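Local coordinates for glucose-resistance amylase regulator (Weissella paramesenteroides ATCC 33313, PDB 4RK6), which probably acts as a DNA-binding transcriptional repressor of the LacI family and binds alpha-D-glucopyranose in the cleft between the two lobes of its sugar-binding module, at residues 177-182 against 206-211; 11-16 against 69-74; 238-243 against 270-275; 147-152 against 163-168. One frame throughout, in Å; residues are numbered along the deposited sequence. Where two conformers were deposited one is given.

How the contacts relate
The four contacts illustrate how an interaction follows from its place in an alpha/beta fold. Contacts 2 and 3 are strand pairings of the sheet framework, parallel and wholly buried in contact 2, antiparallel and partly buried in contact 3, and backbone hydrogen bonds carry both. Contacts 1 and 4 depend on apolar side chains instead: helix against helix in the largely buried contact 1, helix against an outermost strand in the surface contact 4. These two also touch each other, through Tyr166 of 163-168 and Thr177 of 177-182. Contacts 1 and 2 lie on opposite sides of the chain's centre; only contact 3 supplies a residue that binds the glucose.

Contact 1 (177-182 against 206-211); sequences TSVTTG and NAMSDH
With chi1 of Thr180 at 52°, the methyl CG2 lies anti to the residue's own carbonyl carbon and is placed against His211, whose ring, with CG likewise anti to its carbonyl carbon (chi1 -63°), is set to meet it. Thr180 CG2 comes to 3.6 Å from His211 CE1, approaching obliquely, and the two side chains cross at about a right angle. The threonine hydroxyl is occupied elsewhere, since Thr180 OG1 is hydrogen-bonded to Tyr176 O in the same helix. One imidazole nitrogen is committed too: His211 ND1 donates to Ala207 O at 2.7 Å, using a carbonyl lone pair and keeping that oxygen in the ring plane, which fixes the rotation of the ring just past the end of helix 198-210.

Ala207 is the small residue over which the other helix settles. Its CB takes Val179 CG2 at 3.6 Å and Thr180 CG2 at 3.9 Å. Met208, present as selenomethionine, folds back through bends at chi2 and chi3 and brings SE to 4.1 Å from Val179 CG2. The helical segments run at 53° to one another. Asp210 links the pair outward: OD2 is hydrogen-bonded to Tyr176 OH of helix 172-182, and OD1 forms a salt bridge with Arg234 NE of the second subunit.

Because Thr180 OG1 and His211 ND1 each bond on their own side, the two segments themselves meet through methyl, selenium and ring-carbon packing, governed by fit of shape.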
# COMPACT_ATOMS: atom_id res chain seq x y z
N THR A 177 7.59 -16.43 9.18
CA THR A 177 8.54 -17.56 9.18
C THR A 177 9.56 -17.48 10.29
O THR A 177 10.08 -18.53 10.72
CB THR A 177 9.25 -17.73 7.81
OG1 THR A 177 10.07 -16.60 7.48
CG2 THR A 177 8.26 -17.99 6.70
N SER A 178 9.86 -16.28 10.78
CA SER A 178 10.90 -16.14 11.79
C SER A 178 10.64 -17.04 13.00
O SER A 178 11.54 -17.71 13.49
CB SER A 178 11.03 -14.68 12.26
OG SER A 178 9.86 -14.24 12.94
N VAL A 179 9.41 -17.04 13.49
CA VAL A 179 9.09 -17.75 14.73
C VAL A 179 8.48 -19.13 14.51
O VAL A 179 8.14 -19.80 15.46
CB VAL A 179 8.14 -16.93 15.63
CG1 VAL A 179 8.89 -15.73 16.18
CG2 VAL A 179 6.89 -16.50 14.87
N THR A 180 8.37 -19.54 13.25
CA THR A 180 7.86 -20.88 12.92
C THR A 180 8.99 -21.75 12.37
O THR A 180 9.23 -22.84 12.88
CB THR A 180 6.69 -20.80 11.93
OG1 THR A 180 7.06 -19.99 10.81
CG2 THR A 180 5.48 -20.17 12.59
N THR A 181 9.70 -21.30 11.35
CA THR A 181 10.78 -22.11 10.81
C THR A 181 12.17 -21.60 11.22
O THR A 181 13.13 -22.34 11.20
CB THR A 181 10.65 -22.25 9.29
OG1 THR A 181 10.66 -20.96 8.70
CG2 THR A 181 9.33 -22.95 8.93
N GLY A 182 12.27 -20.34 11.64
CA GLY A 182 13.54 -19.77 12.08
C GLY A 182 13.92 -20.13 13.50
O GLY A 182 15.12 -20.30 13.83
N ASN A 206 0.36 -12.98 13.48
CA ASN A 206 -0.39 -14.08 12.89
C ASN A 206 0.26 -15.43 13.15
O ASN A 206 -0.46 -16.41 13.35
CB ASN A 206 -0.65 -13.86 11.40
CG ASN A 206 -1.79 -12.88 11.16
OD1 ASN A 206 -2.42 -12.43 12.10
ND2 ASN A 206 -2.06 -12.57 9.92
N ALA A 207 1.59 -15.50 13.12
CA ALA A 207 2.26 -16.78 13.36
C ALA A 207 1.95 -17.22 14.77
O ALA A 207 1.64 -18.40 15.02
CB ALA A 207 3.76 -16.67 13.14
N MSE A 208 1.98 -16.28 15.71
CA MSE A 208 1.68 -16.64 17.11
C MSE A 208 0.25 -17.12 17.23
O MSE A 208 -0.00 -18.20 17.82
CB MSE A 208 1.95 -15.51 18.11
CG MSE A 208 3.39 -14.97 18.12
SE MSE A 208 4.81 -16.35 18.35
CE MSE A 208 4.43 -16.59 20.26
N SER A 209 -0.69 -16.34 16.69
CA SER A 209 -2.13 -16.67 16.78
C SER A 209 -2.47 -18.01 16.15
O SER A 209 -3.30 -18.74 16.67
CB SER A 209 -3.01 -15.60 16.10
OG SER A 209 -2.87 -14.36 16.74
N ASP A 210 -1.83 -18.29 15.02
CA ASP A 210 -2.09 -19.53 14.26
C ASP A 210 -1.55 -20.78 14.96
O ASP A 210 -1.90 -21.90 14.58
CB ASP A 210 -1.45 -19.45 12.87
CG ASP A 210 -2.17 -18.49 11.92
OD1 ASP A 210 -3.29 -18.00 12.21
OD2 ASP A 210 -1.63 -18.29 10.81
N HIS A 211 -0.68 -20.58 15.95
CA HIS A 211 -0.06 -21.69 16.70
C HIS A 211 -0.38 -21.66 18.17
O HIS A 211 0.45 -22.04 19.01
CB HIS A 211 1.44 -21.70 16.44
CG HIS A 211 1.78 -21.95 15.01
ND1 HIS A 211 1.82 -20.93 14.07
CD2 HIS A 211 2.07 -23.08 14.34
CE1 HIS A 211 2.11 -21.44 12.88
NE2 HIS A 211 2.28 -22.75 13.02

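Contact 2 (11-16 against 69-74); sequences RVVGVV and AVFMLS
Val16 CG2 drops into the notch between two side chains of the neighbouring strand, 3.8 Å from Val70 CG1 and 3.9 Å from Met72 SE. Met72, a selenomethionine, was modelled in two conformers, so the second wall of this notch is the less certain one. CG2 of Val16 owes its place to chi1 of 178°, which sets it anti to the carbonyl carbon. Gly14, paired with Val70 on the same face, presents no side chain to the bulkier valine.

On the other face the bumps are larger. The ring of Phe71 turns its edge to Val13, with CE2 3.9 Å from Val13 CB and the CG2 branch lying in the ring plane. The other branch of Val13 rests on the small CB of Ala69, while Val15 CG1 meets Leu73 CD2 at 3.9 Å. Leu32 of helix 24-39 and Ala251 and Met252 of helix 244-257 also pack against Phe71.

Beneath these side chains runs a parallel ladder: Gly14 N donates to Ala69 O (2.9 Å), Phe71 N to Gly14 O (2.8 Å) and Val16 N to Phe71 O, before a weak bond from Leu73 N to Val16 O ends it. Ala69 N is buried without a partner.

A first strand set between strands 42-48 and 69-72 in a parallel sheet, with helices packed against it, is typical of the Rossmann-like lobe of type I periplasmic-binding-protein folds, to which LacI regulators belong.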
# COMPACT_ATOMS: atom_id res chain seq x y z
N ARG A 11 10.20 23.05 -15.02
CA ARG A 11 9.82 23.08 -13.57
C ARG A 11 9.25 21.73 -13.13
O ARG A 11 8.08 21.61 -12.73
CB ARG A 11 8.85 24.24 -13.33
CG ARG A 11 9.02 24.91 -11.98
CD ARG A 11 8.48 26.34 -11.99
NE ARG A 11 8.59 26.94 -10.66
CZ ARG A 11 9.71 27.41 -10.11
NH1 ARG A 11 9.67 27.92 -8.89
NH2 ARG A 11 10.87 27.37 -10.77
N VAL A 12 10.10 20.70 -13.18
CA VAL A 12 9.73 19.34 -12.82
C VAL A 12 10.81 18.73 -11.93
O VAL A 12 11.98 19.05 -12.13
CB VAL A 12 9.54 18.47 -14.07
CG1 VAL A 12 9.26 17.02 -13.68
CG2 VAL A 12 8.43 19.02 -14.93
N VAL A 13 10.39 17.93 -10.95
CA VAL A 13 11.28 17.07 -10.15
C VAL A 13 10.88 15.62 -10.30
O VAL A 13 9.72 15.29 -10.53
CB VAL A 13 11.32 17.46 -8.65
CG1 VAL A 13 11.83 18.89 -8.50
CG2 VAL A 13 9.99 17.25 -7.97
N GLY A 14 11.86 14.73 -10.17
CA GLY A 14 11.61 13.30 -10.31
C GLY A 14 11.80 12.59 -9.00
O GLY A 14 12.55 13.03 -8.13
N VAL A 15 11.10 11.47 -8.83
CA VAL A 15 11.28 10.64 -7.64
C VAL A 15 11.46 9.23 -8.14
O VAL A 15 10.71 8.79 -9.00
CB VAL A 15 10.06 10.68 -6.71
CG1 VAL A 15 10.34 9.93 -5.41
CG2 VAL A 15 9.66 12.10 -6.42
N VAL A 16 12.47 8.55 -7.63
CA VAL A 16 12.80 7.19 -8.05
C VAL A 16 12.42 6.29 -6.88
O VAL A 16 12.94 6.41 -5.78
CB VAL A 16 14.29 7.03 -8.43
CG1 VAL A 16 14.60 5.58 -8.82
CG2 VAL A 16 14.66 7.94 -9.58
N ALA A 69 15.65 18.18 -10.15
CA ALA A 69 16.06 17.43 -8.97
C ALA A 69 15.51 16.05 -9.07
O ALA A 69 14.47 15.84 -9.69
CB ALA A 69 15.57 18.09 -7.69
N VAL A 70 16.21 15.11 -8.43
CA VAL A 70 15.77 13.73 -8.38
C VAL A 70 15.88 13.31 -6.94
O VAL A 70 16.92 13.45 -6.33
CB VAL A 70 16.65 12.80 -9.25
CG1 VAL A 70 16.25 11.34 -9.04
CG2 VAL A 70 16.53 13.21 -10.70
N PHE A 71 14.78 12.80 -6.41
CA PHE A 71 14.70 12.32 -5.07
C PHE A 71 14.80 10.82 -5.09
O PHE A 71 14.03 10.17 -5.79
CB PHE A 71 13.41 12.79 -4.42
CG PHE A 71 13.36 14.29 -4.30
CD1 PHE A 71 14.15 14.93 -3.36
CD2 PHE A 71 12.64 15.05 -5.20
CE1 PHE A 71 14.16 16.31 -3.27
CE2 PHE A 71 12.65 16.43 -5.11
CZ PHE A 71 13.41 17.06 -4.15
N MSE A 72 15.75 10.28 -4.33
CA MSE A 72 15.99 8.83 -4.27
C MSE A 72 15.48 8.26 -2.98
O MSE A 72 15.85 8.73 -1.92
CB MSE A 72 17.50 8.61 -4.33
CG MSE A 72 18.11 9.34 -5.52
SE MSE A 72 17.68 8.37 -7.18
CE MSE A 72 18.89 9.36 -8.37
N LEU A 73 14.64 7.22 -3.05
CA LEU A 73 14.10 6.57 -1.84
C LEU A 73 14.81 5.25 -1.52
O LEU A 73 14.82 4.84 -0.36
CB LEU A 73 12.62 6.28 -2.00
CG LEU A 73 11.67 7.37 -2.51
CD1 LEU A 73 10.27 7.08 -2.01
CD2 LEU A 73 12.10 8.76 -2.08
N SER A 74 15.36 4.60 -2.54
CA SER A 74 15.98 3.28 -2.38
C SER A 74 17.33 3.39 -1.69
O SER A 74 17.89 4.49 -1.55
CB SER A 74 16.18 2.60 -3.75
OG SER A 74 15.01 2.63 -4.55
O HOH W 1 14.90 5.22 -4.89

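Contact 3 (238-243 against 270-275); sequences TTVKQD and IPTELI. With GLC (alpha-D-glucopyranose), chain C.
Beyond Lys241 and Glu273 the direct pairing of the strands gives way to a water, which accepts from Asp243 N at 2.8 Å and donates to Pro271 O at 3.0 Å. The pair so extended is the one antiparallel pairing among parallel neighbours in this periplasmic-binding-protein-like fold, strand 267-275 lying between 104-108 and 238-241.

Before the water, Thr239 and Ile275 form a hydrogen-bonded pair in both directions; Ile275 N reaches Thr239 O at 2.7 Å, nearly along the C=O axis. Val240 and Leu274 follow as a non-hydrogen-bonded pair, and Lys241 N donates to Glu273 O. On the face of Thr239 and Lys241, the aliphatic chain of the lysine, with CG anti to the backbone N (chi1 -168°), crosses Ile275 at a slant, Lys241 CD 3.7 Å from Ile275 CD1, before its end leads away. On the opposite face Val240 CG1 sits against Thr272, 3.6 Å from OG1, and Met113 of helix 110-123 packs on both residues.

Past the ladder Asp243 is the N-cap of helix 244-257, and its CB touches Ile270 CG2. Gln242 leaves the backbone away from 270-275, and its amide reaches the sugar. That amide is set by its neighbours, OE1 hydrogen-bonded to Ser108 OG and NE2 to Asp225 OD1, an oxygen that also binds the sugar. Gln242 NE2 gives a nearly straight bond (175°) to O3 of the alpha-D-glucopyranose at 3.0 Å.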
# COMPACT_ATOMS: atom_id res chain seq x y z
N THR A 238 2.61 -1.45 19.01
CA THR A 238 3.55 -0.44 19.50
C THR A 238 4.58 -0.24 18.39
O THR A 238 5.04 -1.21 17.75
CB THR A 238 4.16 -0.91 20.81
OG1 THR A 238 3.11 -0.99 21.79
CG2 THR A 238 5.24 0.03 21.31
N THR A 239 4.91 1.02 18.12
CA THR A 239 5.66 1.33 16.92
C THR A 239 6.48 2.62 17.07
O THR A 239 6.07 3.55 17.79
CB THR A 239 4.70 1.42 15.71
OG1 THR A 239 5.45 1.47 14.49
CG2 THR A 239 3.77 2.65 15.79
N VAL A 240 7.63 2.68 16.40
CA VAL A 240 8.30 3.97 16.14
C VAL A 240 7.74 4.54 14.86
O VAL A 240 7.96 4.03 13.75
CB VAL A 240 9.85 3.87 16.06
CG1 VAL A 240 10.47 5.19 15.57
CG2 VAL A 240 10.40 3.50 17.42
N LYS A 241 6.99 5.62 15.02
CA LYS A 241 6.38 6.27 13.88
C LYS A 241 7.34 7.25 13.23
O LYS A 241 7.79 8.19 13.87
CB LYS A 241 5.12 7.02 14.30
CG LYS A 241 4.31 7.47 13.08
CD LYS A 241 3.00 8.10 13.52
CE LYS A 241 1.90 7.93 12.49
NZ LYS A 241 2.23 8.66 11.25
N GLN A 242 7.63 7.02 11.96
CA GLN A 242 8.39 7.99 11.16
C GLN A 242 7.45 9.02 10.57
O GLN A 242 6.30 8.71 10.20
CB GLN A 242 9.14 7.31 10.03
CG GLN A 242 10.08 6.21 10.49
CD GLN A 242 11.15 5.91 9.45
OE1 GLN A 242 11.88 6.81 9.04
NE2 GLN A 242 11.21 4.68 8.98
N ASP A 243 7.93 10.24 10.45
CA ASP A 243 7.15 11.28 9.82
C ASP A 243 7.47 11.35 8.33
O ASP A 243 8.21 12.23 7.89
CB ASP A 243 7.41 12.61 10.56
CG ASP A 243 6.35 13.68 10.25
OD1 ASP A 243 5.57 13.51 9.29
OD2 ASP A 243 6.32 14.67 11.00
N ILE A 270 14.88 13.95 10.84
CA ILE A 270 13.50 14.24 11.15
C ILE A 270 13.12 13.42 12.40
O ILE A 270 13.37 12.21 12.47
CB ILE A 270 12.59 13.91 9.95
CG1 ILE A 270 13.08 14.63 8.68
CG2 ILE A 270 11.12 14.23 10.26
CD1 ILE A 270 13.11 16.15 8.75
N PRO A 271 12.57 14.09 13.42
CA PRO A 271 12.23 13.40 14.67
C PRO A 271 11.22 12.28 14.48
O PRO A 271 10.41 12.33 13.57
CB PRO A 271 11.56 14.50 15.52
CG PRO A 271 11.78 15.79 14.82
CD PRO A 271 11.98 15.46 13.38
N THR A 272 11.30 11.30 15.37
CA THR A 272 10.33 10.21 15.45
C THR A 272 9.79 10.14 16.86
O THR A 272 10.21 10.87 17.76
CB THR A 272 10.95 8.85 15.09
OG1 THR A 272 11.91 8.46 16.08
CG2 THR A 272 11.59 8.90 13.75
N GLU A 273 8.87 9.23 17.08
CA GLU A 273 8.29 9.06 18.39
C GLU A 273 7.82 7.62 18.51
O GLU A 273 7.40 7.01 17.52
CB GLU A 273 7.11 9.99 18.54
CG GLU A 273 6.03 9.81 17.47
CD GLU A 273 5.07 10.99 17.39
OE1 GLU A 273 5.41 12.09 17.92
OE2 GLU A 273 3.97 10.81 16.81
N LEU A 274 7.89 7.12 19.73
CA LEU A 274 7.54 5.75 20.02
C LEU A 274 6.11 5.79 20.54
O LEU A 274 5.83 6.43 21.55
CB LEU A 274 8.52 5.18 21.03
CG LEU A 274 8.46 3.66 21.18
CD1 LEU A 274 9.74 3.13 21.82
CD2 LEU A 274 7.25 3.23 22.00
N ILE A 275 5.19 5.19 19.78
CA ILE A 275 3.81 5.15 20.14
C ILE A 275 3.47 3.83 20.78
O ILE A 275 3.56 2.76 20.17
CB ILE A 275 2.91 5.36 18.91
CG1 ILE A 275 3.25 6.68 18.23
CG2 ILE A 275 1.45 5.31 19.33
CD1 ILE A 275 2.45 6.95 16.99
C1 GLC C . 13.10 1.47 3.91
C2 GLC C . 13.29 2.79 4.66
C3 GLC C . 13.15 2.65 6.16
C4 GLC C . 11.90 1.83 6.49
C5 GLC C . 12.06 0.45 5.84
C6 GLC C . 10.84 -0.43 6.09
O1 GLC C . 14.30 0.80 3.97
O2 GLC C . 14.59 3.33 4.40
O3 GLC C . 13.04 3.97 6.66
O4 GLC C . 11.72 1.76 7.87
O5 GLC C . 12.15 0.57 4.45
O6 GLC C . 9.69 0.13 5.55
O HOH W 2 10.61 10.85 11.02

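Contact 4 (147-152 against 163-168); sequences TNFIKS and IFLYGN
Phe149 is the first residue of 147-152 to meet the strand, and it makes the broadest contact of this segment. Its CG lies anti to the backbone N (chi1 175°), which carries the ring off the helix toward the sheet. There CE2 comes obliquely to 3.7 Å from the backbone oxygen Phe164 O and to 3.8 Å from Ile163 CG2. The neighbouring ring carbon CD2 is 4.0 Å from Leu165 CD2, a methyl that lies at the ring edge, near its plane. Phenylalanine and leucine slide past each other in opposite directions, as phenylalanine and Ile163 also do. The ring further packs on Ile129 and Leu131 of strand 129-132, and thus spans two adjacent strands.

This is the packing of a beta-alpha-beta unit: strand 129-132, helix 144-155 and strand 163-166 follow one another in the chain, and the helix returns almost antiparallel to the strand it leads into, at 170° between the short segments. Strand 163-166 is the outermost of the sheet within this chain, and the contact lies toward the surface. On its other side the helix meets helix 110-123, where Ser152 OG is hydrogen-bonded to Asn115 OD1.

Ile150, next in sequence, adds a second apolar touch. Its CG1 is 4.0 Å from Ile163 CG2, with the two isoleucines crossing at about a right angle, so this one methyl of Ile163 is wedged between Phe149 and Ile150. Farther out, Ile150 CD1 approaches Leu165 CD1 at 4.4 Å, the loosest of the apolar touches.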
# COMPACT_ATOMS: atom_id res chain seq x y z
N THR A 147 23.23 -3.59 12.68
CA THR A 147 24.37 -2.98 13.37
C THR A 147 23.94 -2.10 14.54
O THR A 147 24.49 -2.20 15.63
CB THR A 147 25.28 -2.27 12.37
OG1 THR A 147 25.91 -3.29 11.59
CG2 THR A 147 26.31 -1.44 13.07
N ASN A 148 22.91 -1.27 14.35
CA ASN A 148 22.44 -0.42 15.44
C ASN A 148 21.81 -1.19 16.59
O ASN A 148 21.96 -0.83 17.75
CB ASN A 148 21.48 0.64 14.91
CG ASN A 148 22.17 1.72 14.13
OD1 ASN A 148 23.37 2.00 14.32
ND2 ASN A 148 21.44 2.33 13.24
N PHE A 149 21.11 -2.28 16.26
CA PHE A 149 20.52 -3.16 17.28
C PHE A 149 21.61 -3.74 18.13
O PHE A 149 21.55 -3.69 19.35
CB PHE A 149 19.71 -4.26 16.59
CG PHE A 149 19.15 -5.30 17.54
CD1 PHE A 149 18.31 -4.93 18.58
CD2 PHE A 149 19.45 -6.64 17.37
CE1 PHE A 149 17.78 -5.88 19.45
CE2 PHE A 149 18.90 -7.60 18.21
CZ PHE A 149 18.09 -7.22 19.28
N ILE A 150 22.64 -4.28 17.48
CA ILE A 150 23.74 -4.87 18.22
C ILE A 150 24.46 -3.83 19.10
O ILE A 150 24.71 -4.09 20.29
CB ILE A 150 24.69 -5.65 17.28
CG1 ILE A 150 23.95 -6.88 16.77
CG2 ILE A 150 25.93 -6.09 18.07
CD1 ILE A 150 24.52 -7.47 15.51
N LYS A 151 24.72 -2.66 18.55
CA LYS A 151 25.37 -1.56 19.29
C LYS A 151 24.53 -1.16 20.50
O LYS A 151 25.04 -1.05 21.61
CB LYS A 151 25.57 -0.35 18.38
CG LYS A 151 26.22 0.86 19.07
CD LYS A 151 26.38 2.04 18.14
CE LYS A 151 27.29 3.13 18.71
NZ LYS A 151 27.05 3.43 20.15
N SER A 152 23.23 -0.99 20.29
CA SER A 152 22.36 -0.57 21.38
C SER A 152 22.29 -1.63 22.50
O SER A 152 22.34 -1.31 23.69
CB SER A 152 20.95 -0.24 20.86
OG SER A 152 20.13 0.19 21.94
N ILE A 163 21.10 -11.59 22.09
CA ILE A 163 20.87 -10.91 20.80
C ILE A 163 20.50 -11.95 19.76
O ILE A 163 21.26 -12.89 19.52
CB ILE A 163 22.14 -10.14 20.36
CG1 ILE A 163 22.38 -8.97 21.31
CG2 ILE A 163 22.01 -9.69 18.91
CD1 ILE A 163 23.73 -8.33 21.15
N PHE A 164 19.32 -11.81 19.16
CA PHE A 164 18.84 -12.75 18.13
C PHE A 164 18.48 -12.01 16.86
O PHE A 164 18.01 -10.90 16.91
CB PHE A 164 17.64 -13.55 18.65
CG PHE A 164 17.93 -14.32 19.90
CD1 PHE A 164 17.93 -13.68 21.14
CD2 PHE A 164 18.25 -15.67 19.83
CE1 PHE A 164 18.21 -14.39 22.30
CE2 PHE A 164 18.53 -16.38 20.98
CZ PHE A 164 18.52 -15.74 22.21
N LEU A 165 18.73 -12.64 15.71
CA LEU A 165 18.49 -12.03 14.41
C LEU A 165 17.73 -12.98 13.51
O LEU A 165 17.98 -14.18 13.53
CB LEU A 165 19.82 -11.72 13.72
CG LEU A 165 20.78 -10.80 14.44
CD1 LEU A 165 22.13 -10.77 13.75
CD2 LEU A 165 20.20 -9.40 14.54
N TYR A 166 16.83 -12.46 12.69
CA TYR A 166 16.25 -13.27 11.61
C TYR A 166 15.76 -12.44 10.47
O TYR A 166 15.04 -11.48 10.67
CB TYR A 166 15.06 -14.09 12.10
CG TYR A 166 14.48 -15.00 11.04
CD1 TYR A 166 13.53 -14.52 10.13
CD2 TYR A 166 14.92 -16.32 10.89
CE1 TYR A 166 13.01 -15.33 9.14
CE2 TYR A 166 14.40 -17.15 9.90
CZ TYR A 166 13.45 -16.63 9.03
OH TYR A 166 12.89 -17.39 8.04
N GLY A 167 16.14 -12.85 9.26
CA GLY A 167 15.44 -12.39 8.06
C GLY A 167 16.26 -11.59 7.06
O GLY A 167 17.27 -10.97 7.41
N ASN A 168 15.77 -11.61 5.83
CA ASN A 168 16.39 -10.92 4.68
C ASN A 168 15.58 -9.79 4.08
O ASN A 168 16.04 -9.17 3.13
CB ASN A 168 16.64 -11.94 3.58
CG ASN A 168 17.60 -13.01 4.01
OD1 ASN A 168 18.63 -12.71 4.60
ND2 ASN A 168 17.26 -14.28 3.76